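Local coordinates for protein high choriolytic enzyme 1 (Oryzias latipes, PDB 3VTG) that cuts proteins of the fish egg envelope as an astacin-family zinc endopeptidase, helping the embryo to hatch, at residues E39-A44 with M92-I97; T49-V54 with H103-Q108; I96-L101 with N183-W188. One frame throughout, in Å; residues are numbered along the deposited sequence.

Contact 1: residues E39-A44 with M92-I97; sequences EGAMRA and MYSGII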
loop_
_atom_site.group_PDB
_atom_site.type_symbol
_atom_site.label_atom_id
_atom_site.label_comp_id
_atom_site.label_asym_id
_atom_site.label_seq_id
_atom_site.Cartn_x
_atom_site.Cartn_y
_atom_site.Cartn_z
ATOM N N GLU A 39 4.687 -1.049 -14.908
ATOM C CA GLU A 39 3.542 -0.470 -15.607
ATOM C C GLU A 39 2.361 -1.446 -15.661
ATOM O O GLU A 39 1.204 -1.029 -15.615
ATOM C CB GLU A 39 3.943 0.053 -16.996
ATOM C CG GLU A 39 4.886 1.255 -16.930
ATOM C CD GLU A 39 5.132 1.944 -18.267
ATOM O OE1 GLU A 39 5.079 1.269 -19.320
ATOM O OE2 GLU A 39 5.400 3.170 -18.266
ATOM N N GLY A 40 2.658 -2.744 -15.727
ATOM C CA GLY A 40 1.628 -3.780 -15.662
ATOM C C GLY A 40 0.864 -3.747 -14.350
ATOM O O GLY A 40 -0.366 -3.842 -14.334
ATOM N N ALA A 41 1.595 -3.598 -13.247
ATOM C CA ALA A 41 0.991 -3.483 -11.923
ATOM C C ALA A 41 0.125 -2.233 -11.807
ATOM O O ALA A 41 -0.935 -2.262 -11.183
ATOM C CB ALA A 41 2.060 -3.498 -10.844
ATOM N N MET A 42 0.572 -1.145 -12.429
ATOM C CA MET A 42 -0.182 0.109 -12.444
ATOM C C MET A 42 -1.526 -0.043 -13.142
ATOM O O MET A 42 -2.508 0.590 -12.749
ATOM C CB MET A 42 0.626 1.209 -13.120
ATOM C CG MET A 42 1.795 1.697 -12.291
ATOM S SD MET A 42 2.894 2.738 -13.259
ATOM C CE MET A 42 3.910 3.392 -11.939
ATOM N N ARG A 43 -1.571 -0.891 -14.169
ATOM C CA ARG A 43 -2.804 -1.127 -14.917
ATOM C C ARG A 43 -3.902 -1.780 -14.082
ATOM O O ARG A 43 -5.077 -1.680 -14.424
ATOM C CB ARG A 43 -2.538 -1.949 -16.180
ATOM C CG ARG A 43 -1.949 -1.144 -17.328
ATOM C CD ARG A 43 -2.066 -1.876 -18.659
ATOM N NE ARG A 43 -1.345 -3.148 -18.676
ATOM C CZ ARG A 43 -0.038 -3.279 -18.893
ATOM N NH1 ARG A 43 0.728 -2.215 -19.110
ATOM N NH2 ARG A 43 0.510 -4.482 -18.888
ATOM N N ALA A 44 -3.517 -2.435 -12.986
ATOM C CA ALA A 44 -4.475 -3.091 -12.093
ATOM C C ALA A 44 -5.486 -2.119 -11.483
ATOM O O ALA A 44 -6.542 -2.529 -11.002
ATOM C CB ALA A 44 -3.743 -3.855 -10.997
ATOM N N MET A 92 10.088 -7.077 -7.402
ATOM C CA MET A 92 9.580 -7.020 -8.779
ATOM C C MET A 92 8.466 -8.041 -9.033
ATOM O O MET A 92 8.608 -8.967 -9.839
ATOM C CB MET A 92 10.724 -7.158 -9.791
ATOM C CG MET A 92 10.373 -6.735 -11.212
ATOM S SD MET A 92 9.857 -5.012 -11.383
ATOM C CE MET A 92 11.378 -4.143 -11.006
ATOM N N TYR A 93 7.360 -7.852 -8.321
ATOM C CA TYR A 93 6.194 -8.723 -8.399
ATOM C C TYR A 93 4.967 -7.835 -8.373
ATOM O O TYR A 93 4.906 -6.874 -7.601
ATOM C CB TYR A 93 6.178 -9.703 -7.223
ATOM C CG TYR A 93 7.418 -10.559 -7.158
ATOM C CD1 TYR A 93 7.531 -11.714 -7.931
ATOM C CD2 TYR A 93 8.490 -10.202 -6.339
ATOM C CE1 TYR A 93 8.674 -12.493 -7.885
ATOM C CE2 TYR A 93 9.639 -10.977 -6.287
ATOM C CZ TYR A 93 9.722 -12.119 -7.060
ATOM O OH TYR A 93 10.857 -12.896 -7.011
ATOM N N SER A 94 3.994 -8.155 -9.216
ATOM C CA SER A 94 2.825 -7.298 -9.397
ATOM C C SER A 94 2.141 -6.904 -8.087
ATOM O O SER A 94 1.886 -5.725 -7.858
ATOM C CB SER A 94 1.820 -7.940 -10.348
ATOM O OG SER A 94 0.817 -7.005 -10.701
ATOM N N GLY A 95 1.863 -7.887 -7.232
ATOM C CA GLY A 95 1.157 -7.639 -5.976
ATOM C C GLY A 95 1.902 -6.713 -5.032
ATOM O O GLY A 95 1.298 -5.842 -4.406
ATOM N N ILE A 96 3.215 -6.902 -4.927
ATOM C CA ILE A 96 4.059 -6.038 -4.101
ATOM C C ILE A 96 4.056 -4.601 -4.633
ATOM O O ILE A 96 3.931 -3.641 -3.858
ATOM C CB ILE A 96 5.498 -6.594 -3.993
ATOM C CG1 ILE A 96 5.502 -7.881 -3.155
ATOM C CG2 ILE A 96 6.444 -5.562 -3.387
ATOM C CD1 ILE A 96 6.839 -8.588 -3.081
ATOM N N ILE A 97 4.167 -4.456 -5.951
ATOM C CA ILE A 97 4.145 -3.130 -6.569
ATOM C C ILE A 97 2.797 -2.443 -6.316
ATOM O O ILE A 97 2.759 -1.269 -5.952
ATOM C CB ILE A 97 4.500 -3.176 -8.075
ATOM C CG1 ILE A 97 5.914 -3.738 -8.274
ATOM C CG2 ILE A 97 4.392 -1.785 -8.693
ATOM C CD1 ILE A 97 6.159 -4.347 -9.641
#

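Contact 2: residues T49-V54 with H103-Q108; sequences TCIRFV and HALGFQ. With ZN (zinc ion), chain B.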
loop_
_atom_site.group_PDB
_atom_site.type_symbol
_atom_site.label_atom_id
_atom_site.label_comp_id
_atom_site.label_asym_id
_atom_site.label_seq_id
_atom_site.Cartn_x
_atom_site.Cartn_y
_atom_site.Cartn_z
ATOM N N THR A 49 -11.200 1.433 -10.574
ATOM C CA THR A 49 -11.023 2.726 -9.885
ATOM C C THR A 49 -10.850 3.882 -10.868
ATOM O O THR A 49 -10.711 3.664 -12.076
ATOM C CB THR A 49 -9.834 2.744 -8.887
ATOM O OG1 THR A 49 -8.610 3.027 -9.580
ATOM C CG2 THR A 49 -9.710 1.432 -8.114
ATOM N N CYS A 50 -10.847 5.103 -10.334
ATOM C CA CYS A 50 -10.607 6.306 -11.133
ATOM C C CYS A 50 -9.141 6.775 -11.081
ATOM O O CYS A 50 -8.810 7.875 -11.539
ATOM C CB CYS A 50 -11.583 7.433 -10.745
ATOM S SG CYS A 50 -11.369 8.201 -9.118
ATOM N N ILE A 51 -8.271 5.920 -10.539
ATOM C CA ILE A 51 -6.831 6.188 -10.474
ATOM C C ILE A 51 -6.171 5.845 -11.810
ATOM O O ILE A 51 -6.402 4.770 -12.364
ATOM C CB ILE A 51 -6.148 5.361 -9.349
ATOM C CG1 ILE A 51 -6.790 5.616 -7.976
ATOM C CG2 ILE A 51 -4.642 5.602 -9.312
ATOM C CD1 ILE A 51 -6.732 7.042 -7.475
ATOM N N ARG A 52 -5.357 6.768 -12.318
ATOM C CA ARG A 52 -4.565 6.532 -13.526
ATOM C C ARG A 52 -3.113 6.956 -13.317
ATOM O O ARG A 52 -2.817 8.142 -13.211
ATOM C CB ARG A 52 -5.145 7.289 -14.730
ATOM C CG ARG A 52 -6.592 6.977 -15.073
ATOM C CD ARG A 52 -6.777 5.587 -15.662
ATOM N NE ARG A 52 -8.184 5.360 -15.979
ATOM C CZ ARG A 52 -9.073 4.842 -15.133
ATOM N NH1 ARG A 52 -8.709 4.470 -13.910
ATOM N NH2 ARG A 52 -10.334 4.693 -15.516
ATOM N N PHE A 53 -2.211 5.982 -13.253
ATOM C CA PHE A 53 -0.785 6.272 -13.225
ATOM C C PHE A 53 -0.314 6.504 -14.658
ATOM O O PHE A 53 -0.512 5.646 -15.522
ATOM C CB PHE A 53 -0.014 5.124 -12.566
ATOM C CG PHE A 53 -0.321 4.948 -11.104
ATOM C CD1 PHE A 53 0.278 5.766 -10.152
ATOM C CD2 PHE A 53 -1.211 3.967 -10.677
ATOM C CE1 PHE A 53 -0.006 5.612 -8.804
ATOM C CE2 PHE A 53 -1.498 3.806 -9.328
ATOM C CZ PHE A 53 -0.895 4.631 -8.392
ATOM N N VAL A 54 0.277 7.674 -14.912
ATOM C CA VAL A 54 0.742 8.045 -16.257
ATOM C C VAL A 54 2.192 8.507 -16.231
ATOM O O VAL A 54 2.644 9.090 -15.248
ATOM C CB VAL A 54 -0.121 9.155 -16.909
ATOM C CG1 VAL A 54 -1.582 8.740 -16.996
ATOM C CG2 VAL A 54 0.033 10.485 -16.180
ATOM N N HIS A 103 0.152 2.543 -0.860
ATOM C CA HIS A 103 0.761 3.464 0.107
ATOM C C HIS A 103 0.799 4.860 -0.462
ATOM O O HIS A 103 0.418 5.821 0.213
ATOM C CB HIS A 103 2.181 3.051 0.478
ATOM C CG HIS A 103 2.273 1.916 1.475
ATOM N ND1 HIS A 103 1.525 1.854 2.597
ATOM C CD2 HIS A 103 3.116 0.809 1.507
ATOM C CE1 HIS A 103 1.858 0.751 3.295
ATOM N NE2 HIS A 103 2.832 0.112 2.627
ATOM N N ALA A 104 1.256 4.985 -1.711
ATOM C CA ALA A 104 1.337 6.284 -2.386
ATOM C C ALA A 104 -0.031 6.962 -2.488
ATOM O O ALA A 104 -0.120 8.191 -2.468
ATOM C CB ALA A 104 1.973 6.141 -3.762
ATOM N N LEU A 105 -1.094 6.165 -2.575
ATOM C CA LEU A 105 -2.457 6.699 -2.574
ATOM C C LEU A 105 -2.922 7.210 -1.208
ATOM O O LEU A 105 -3.853 8.015 -1.130
ATOM C CB LEU A 105 -3.450 5.666 -3.109
ATOM C CG LEU A 105 -3.358 5.279 -4.586
ATOM C CD1 LEU A 105 -4.422 4.242 -4.909
ATOM C CD2 LEU A 105 -3.491 6.494 -5.490
ATOM N N GLY A 106 -2.283 6.731 -0.141
ATOM C CA GLY A 106 -2.599 7.163 1.221
ATOM C C GLY A 106 -3.037 6.064 2.174
ATOM O O GLY A 106 -3.528 6.356 3.266
ATOM N N PHE A 107 -2.849 4.806 1.780
ATOM C CA PHE A 107 -3.293 3.668 2.589
ATOM C C PHE A 107 -2.183 3.030 3.411
ATOM O O PHE A 107 -1.051 2.874 2.947
ATOM C CB PHE A 107 -4.001 2.629 1.719
ATOM C CG PHE A 107 -5.260 3.145 1.102
ATOM C CD1 PHE A 107 -6.413 3.292 1.867
ATOM C CD2 PHE A 107 -5.286 3.533 -0.229
ATOM C CE1 PHE A 107 -7.574 3.795 1.310
ATOM C CE2 PHE A 107 -6.447 4.035 -0.795
ATOM C CZ PHE A 107 -7.591 4.164 -0.024
ATOM N N GLN A 108 -2.536 2.657 4.636
ATOM C CA GLN A 108 -1.592 2.086 5.591
ATOM C C GLN A 108 -1.831 0.592 5.767
ATOM O O GLN A 108 -2.815 0.050 5.262
ATOM C CB GLN A 108 -1.698 2.823 6.928
ATOM C CG GLN A 108 -1.509 4.326 6.780
ATOM C CD GLN A 108 -1.810 5.091 8.045
ATOM O OE1 GLN A 108 -2.910 5.616 8.218
ATOM N NE2 GLN A 108 -0.834 5.161 8.939
HETATM ZN ZN ZN B . 3.750 -1.733 3.096
HETATM O O HOH W 1 5.559 -1.195 2.111
HETATM O O HOH W 2 5.053 -3.582 3.541
#

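Contact 3: residues I96-L101 with N183-W188; sequences IIQHEL and NGMSRW. With ZN (zinc ion), chain B.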
loop_
_atom_site.group_PDB
_atom_site.type_symbol
_atom_site.label_atom_id
_atom_site.label_comp_id
_atom_site.label_asym_id
_atom_site.label_seq_id
_atom_site.Cartn_x
_atom_site.Cartn_y
_atom_site.Cartn_z
ATOM N N ILE A 96 3.215 -6.902 -4.927
ATOM C CA ILE A 96 4.059 -6.038 -4.101
ATOM C C ILE A 96 4.056 -4.601 -4.633
ATOM O O ILE A 96 3.931 -3.641 -3.858
ATOM C CB ILE A 96 5.498 -6.594 -3.993
ATOM C CG1 ILE A 96 5.502 -7.881 -3.155
ATOM C CG2 ILE A 96 6.444 -5.562 -3.387
ATOM C CD1 ILE A 96 6.839 -8.588 -3.081
ATOM N N ILE A 97 4.167 -4.456 -5.951
ATOM C CA ILE A 97 4.145 -3.130 -6.569
ATOM C C ILE A 97 2.797 -2.443 -6.316
ATOM O O ILE A 97 2.759 -1.269 -5.952
ATOM C CB ILE A 97 4.500 -3.176 -8.075
ATOM C CG1 ILE A 97 5.914 -3.738 -8.274
ATOM C CG2 ILE A 97 4.392 -1.785 -8.693
ATOM C CD1 ILE A 97 6.159 -4.347 -9.641
ATOM N N GLN A 98 1.704 -3.190 -6.467
ATOM C CA GLN A 98 0.363 -2.670 -6.175
ATOM C C GLN A 98 0.224 -2.215 -4.719
ATOM O O GLN A 98 -0.364 -1.169 -4.443
ATOM C CB GLN A 98 -0.702 -3.715 -6.498
ATOM C CG GLN A 98 -0.843 -4.040 -7.976
ATOM C CD GLN A 98 -1.824 -5.171 -8.209
ATOM O OE1 GLN A 98 -2.961 -5.127 -7.733
ATOM N NE2 GLN A 98 -1.393 -6.191 -8.939
ATOM N N HIS A 99 0.772 -3.013 -3.803
ATOM C CA HIS A 99 0.840 -2.683 -2.377
ATOM C C HIS A 99 1.514 -1.340 -2.181
ATOM O O HIS A 99 0.986 -0.464 -1.485
ATOM C CB HIS A 99 1.564 -3.817 -1.646
ATOM C CG HIS A 99 1.856 -3.546 -0.187
ATOM N ND1 HIS A 99 1.207 -4.180 0.812
ATOM C CD2 HIS A 99 2.797 -2.714 0.420
ATOM C CE1 HIS A 99 1.697 -3.764 1.996
ATOM N NE2 HIS A 99 2.669 -2.866 1.755
ATOM N N GLU A 100 2.670 -1.150 -2.816
ATOM C CA GLU A 100 3.406 0.115 -2.699
ATOM C C GLU A 100 2.650 1.302 -3.292
ATOM O O GLU A 100 2.632 2.391 -2.706
ATOM C CB GLU A 100 4.806 0.009 -3.319
ATOM C CG GLU A 100 5.725 -1.011 -2.654
ATOM C CD GLU A 100 5.825 -0.856 -1.144
ATOM O OE1 GLU A 100 5.666 0.272 -0.623
ATOM O OE2 GLU A 100 6.064 -1.878 -0.472
ATOM N N LEU A 101 2.022 1.089 -4.444
ATOM C CA LEU A 101 1.213 2.130 -5.070
ATOM C C LEU A 101 0.034 2.536 -4.178
ATOM O O LEU A 101 -0.345 3.707 -4.136
ATOM C CB LEU A 101 0.744 1.690 -6.459
ATOM C CG LEU A 101 1.845 1.535 -7.518
ATOM C CD1 LEU A 101 1.319 0.747 -8.708
ATOM C CD2 LEU A 101 2.410 2.878 -7.968
ATOM N N ASN A 183 -1.389 -11.295 -4.052
ATOM C CA ASN A 183 -1.837 -11.673 -5.386
ATOM C C ASN A 183 -2.467 -10.501 -6.123
ATOM O O ASN A 183 -2.144 -10.242 -7.276
ATOM C CB ASN A 183 -2.810 -12.853 -5.311
ATOM C CG ASN A 183 -2.155 -14.120 -4.792
ATOM O OD1 ASN A 183 -1.068 -14.494 -5.228
ATOM N ND2 ASN A 183 -2.817 -14.784 -3.852
ATOM N N GLY A 184 -3.356 -9.784 -5.447
ATOM C CA GLY A 184 -4.050 -8.655 -6.049
ATOM C C GLY A 184 -4.857 -7.915 -5.008
ATOM O O GLY A 184 -4.872 -8.289 -3.833
ATOM N N MET A 185 -5.529 -6.857 -5.440
ATOM C CA MET A 185 -6.326 -6.047 -4.534
ATOM C C MET A 185 -7.637 -6.723 -4.168
ATOM O O MET A 185 -8.304 -7.323 -5.017
ATOM C CB MET A 185 -6.555 -4.659 -5.120
ATOM C CG MET A 185 -5.297 -3.813 -5.063
ATOM S SD MET A 185 -5.509 -2.151 -5.707
ATOM C CE MET A 185 -5.308 -2.435 -7.465
ATOM N N SER A 186 -7.976 -6.654 -2.885
ATOM C CA SER A 186 -9.228 -7.203 -2.390
ATOM C C SER A 186 -10.392 -6.279 -2.730
ATOM O O SER A 186 -10.196 -5.126 -3.128
ATOM C CB SER A 186 -9.158 -7.399 -0.874
ATOM O OG SER A 186 -9.283 -6.159 -0.202
ATOM N N ARG A 187 -11.607 -6.786 -2.552
ATOM C CA ARG A 187 -12.801 -5.981 -2.753
ATOM C C ARG A 187 -12.751 -4.702 -1.915
ATOM O O ARG A 187 -13.022 -3.613 -2.422
ATOM C CB ARG A 187 -14.052 -6.798 -2.432
ATOM C CG ARG A 187 -15.352 -6.135 -2.851
ATOM C CD ARG A 187 -16.081 -5.520 -1.679
ATOM N NE ARG A 187 -16.498 -6.529 -0.710
ATOM C CZ ARG A 187 -17.574 -6.422 0.061
ATOM N NH1 ARG A 187 -18.349 -5.352 -0.030
ATOM N NH2 ARG A 187 -17.871 -7.383 0.922
ATOM N N TRP A 188 -12.388 -4.832 -0.639
ATOM C CA TRP A 188 -12.288 -3.660 0.224
ATOM C C TRP A 188 -11.159 -2.735 -0.143
ATOM O O TRP A 188 -11.317 -1.525 -0.033
ATOM C CB TRP A 188 -12.265 -4.038 1.704
ATOM C CG TRP A 188 -13.596 -4.555 2.186
ATOM C CD1 TRP A 188 -13.882 -5.819 2.686
ATOM C CD2 TRP A 188 -14.881 -3.837 2.210
ATOM N NE1 TRP A 188 -15.209 -5.930 3.015
ATOM C CE2 TRP A 188 -15.866 -4.778 2.753
ATOM C CE3 TRP A 188 -15.299 -2.554 1.854
ATOM C CZ2 TRP A 188 -17.202 -4.429 2.928
ATOM C CZ3 TRP A 188 -16.647 -2.214 2.037
ATOM C CH2 TRP A 188 -17.572 -3.132 2.560
HETATM ZN ZN ZN B . 3.750 -1.733 3.096
HETATM O O HOH W 3 -5.294 -6.224 -8.250
HETATM O O HOH W 4 -2.757 -8.927 -9.600
HETATM O O HOH W 1 5.559 -1.195 2.111
HETATM O O HOH W 2 5.053 -3.582 3.541
#

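Contact 1: residues E39-A44 with M92-I97
I97, on helix 94-105, is turned with its CB toward helix 32-43, where it meets the methyl of A41. Its CB lies 3.7 Å from CB of A41, so the contact begins at the root of the side chain. At the next bond the side chain divides. The branch methyl CG2 stands anti to the backbone N and comes 3.6 Å from CB of A41, the tightest approach between the two segments. CG1 takes the other direction, beside the backbone N (chi1 -61°), and carries the longer arm past the alanine instead of onto it. The terminal CD1 of I97 ends 4.1 Å from SD of M92, a residue of the loop that leads into the same helix. M92 in turn rests on E34, T37 and I38, and I97 also touches T37, which extends the packing back along helix 32-43.

A41 is met again one turn earlier, by S94. Its OG is anti to the backbone N (chi1 -169°), which lays the hydroxyl alongside the alanine, 3.7 Å from both CA and CB of A41. That approach is plain van der Waals packing; the polar partner of OG is the amide NE2 of Q98, one turn on in the same helix. A41 thus lies against a ridge formed by S94 and I97. With an alanine and a serine at the meeting point, the backbones come very near: CA of A41 is 4.9 Å from CA of S94. Y93 holds the N-cap position just before this turn, and its O accepts from I97 N at 3.0 Å. The arrangement is a close helix-to-helix packing in the astacin protease domain, where the start of the zinc-binding helix is backed by helix 32-43.

Contact 2: residues T49-V54 with H103-Q108
I51 and L105 point at each other tip to tip between strand 51-55 and the last turn of helix 94-105. The strand side chain offers its far methyl, CD1, which lies 3.8 Å from CD2 of L105. The branch methyl CG2 of I51 closes on the same carbon at 4.1 Å, so L105 CD2 is held in the fork of the isoleucine. The other leucine methyl, CD1, faces CG1 of I51. In L105, chi2 of 180° sends CD1 straight on and leaves CD2 as the branch that meets I51 CD1. The backbones stay well apart, 9.0 Å between CA of I51 and CA of L105. F53 comes from farther along the strand: its CB does not aim at the helix, but the far end of the ring comes nearer, bringing CZ to 4.3 Å from L105 CD2 in an oblique approach. F45 meets that ring edge-to-face.

Polar bonds shape each segment separately. The guanidinium of R52 uses NH1 twice, donating to O of T49 and O of I51; both acceptors lie close to its plane, whereas NH1 sits above each carbonyl plane. T49 OG1 accepts from I51 N in an ST turn, and C50 is tied by a disulfide to C199. After L105 the helix ends in a Schellman motif at G106. The chain then turns back so that H103 ND1 donates a hydrogen bond to F107 O, 2.8 Å away and tilted 22° from the imidazole plane. This limits rotation of the ring while NE2 of H103 binds the zinc ion at 2.1 Å. M153, probably the methionine of the metzincin Met-turn, touches H103 as well. The chemistry therefore divides: buried apolar methyls join helix to sheet, while hydrogen bonding within the segment orients the metal ligand.

Contact 3: residues I96-L101 with N183-W188
Q98, on the zinc-binding helix, meets M185 of the loop before helix 187-196. H99 and E100 of the same helix open the HExxHxxGxxH zinc signature of the metzincins, to which the astacins belong. Direct touching is slight. The side chains cross obliquely, and OE1 of Q98 lies 3.6 Å from the methyl CE of M185 and a little farther from its CG. A bend at chi3 (-83°) folds that methyl back toward the glutamine. G184 passes with its backbone, CA being 4.1 Å from Q98 OE1.

Water carries most of the polar traffic. Water 3 donates to Q98 OE1 at 2.6 Å and accepts from M185 N, while water 4 accepts from Q98 NE2 and donates to N183 O at 2.7 Å. The two ends of one amide are thereby linked to the backbone of the loop. NE2 is also bonded to S94 OG, one turn back in the helix, so three hydrogen bonds hold the amide, two of them through water. Within 183-188, S186 is the N-cap of helix 187-196: its side chain caps a backbone N of the first turn and its own N donates to D189 OD2, the reciprocal pair of a capping box; OG also bonds D148 OD2.

Metal bonding occupies another side of the same helix turn. H99 carries its ring beside the carbonyl carbon (chi1 173°), away from the loop, and NE2 binds the zinc ion. The opposite ring nitrogen, ND1, is hydrogen-bonded to I152 O, a second-shell carbonyl that helps to fix the imidazole. H103 and H109 supply the remaining protein ligands, and two waters complete the metal shell. One of them is placed consistently with the predicted catalytic role of E100: water 1, 2.1 Å from the zinc ion, donates to E100 OE2 at 2.7 Å.

In the fold
Helix 94-105 joins all three contacts, which follow it from start to end: contact 1 at the first turn, contact 3 in the middle, contact 2 at the last turn. Contacts 1 and 3 are centred about 8 Å apart, contacts 2 and 3 about 10 Å, contacts 1 and 2 about 12 Å. Along the chain, helix 32-43 comes first, then edge strand 51-55, then the shared helix, and 183-188 much later. The contacts touch one another: M42 SD meets F53 CB, F53 CE1 meets L101 CD2, and A44 CB meets Q98 OE1. The zinc-binding helix is thus embraced by early and late parts of the chain, and contacts 2 and 3 each supply a zinc ligand.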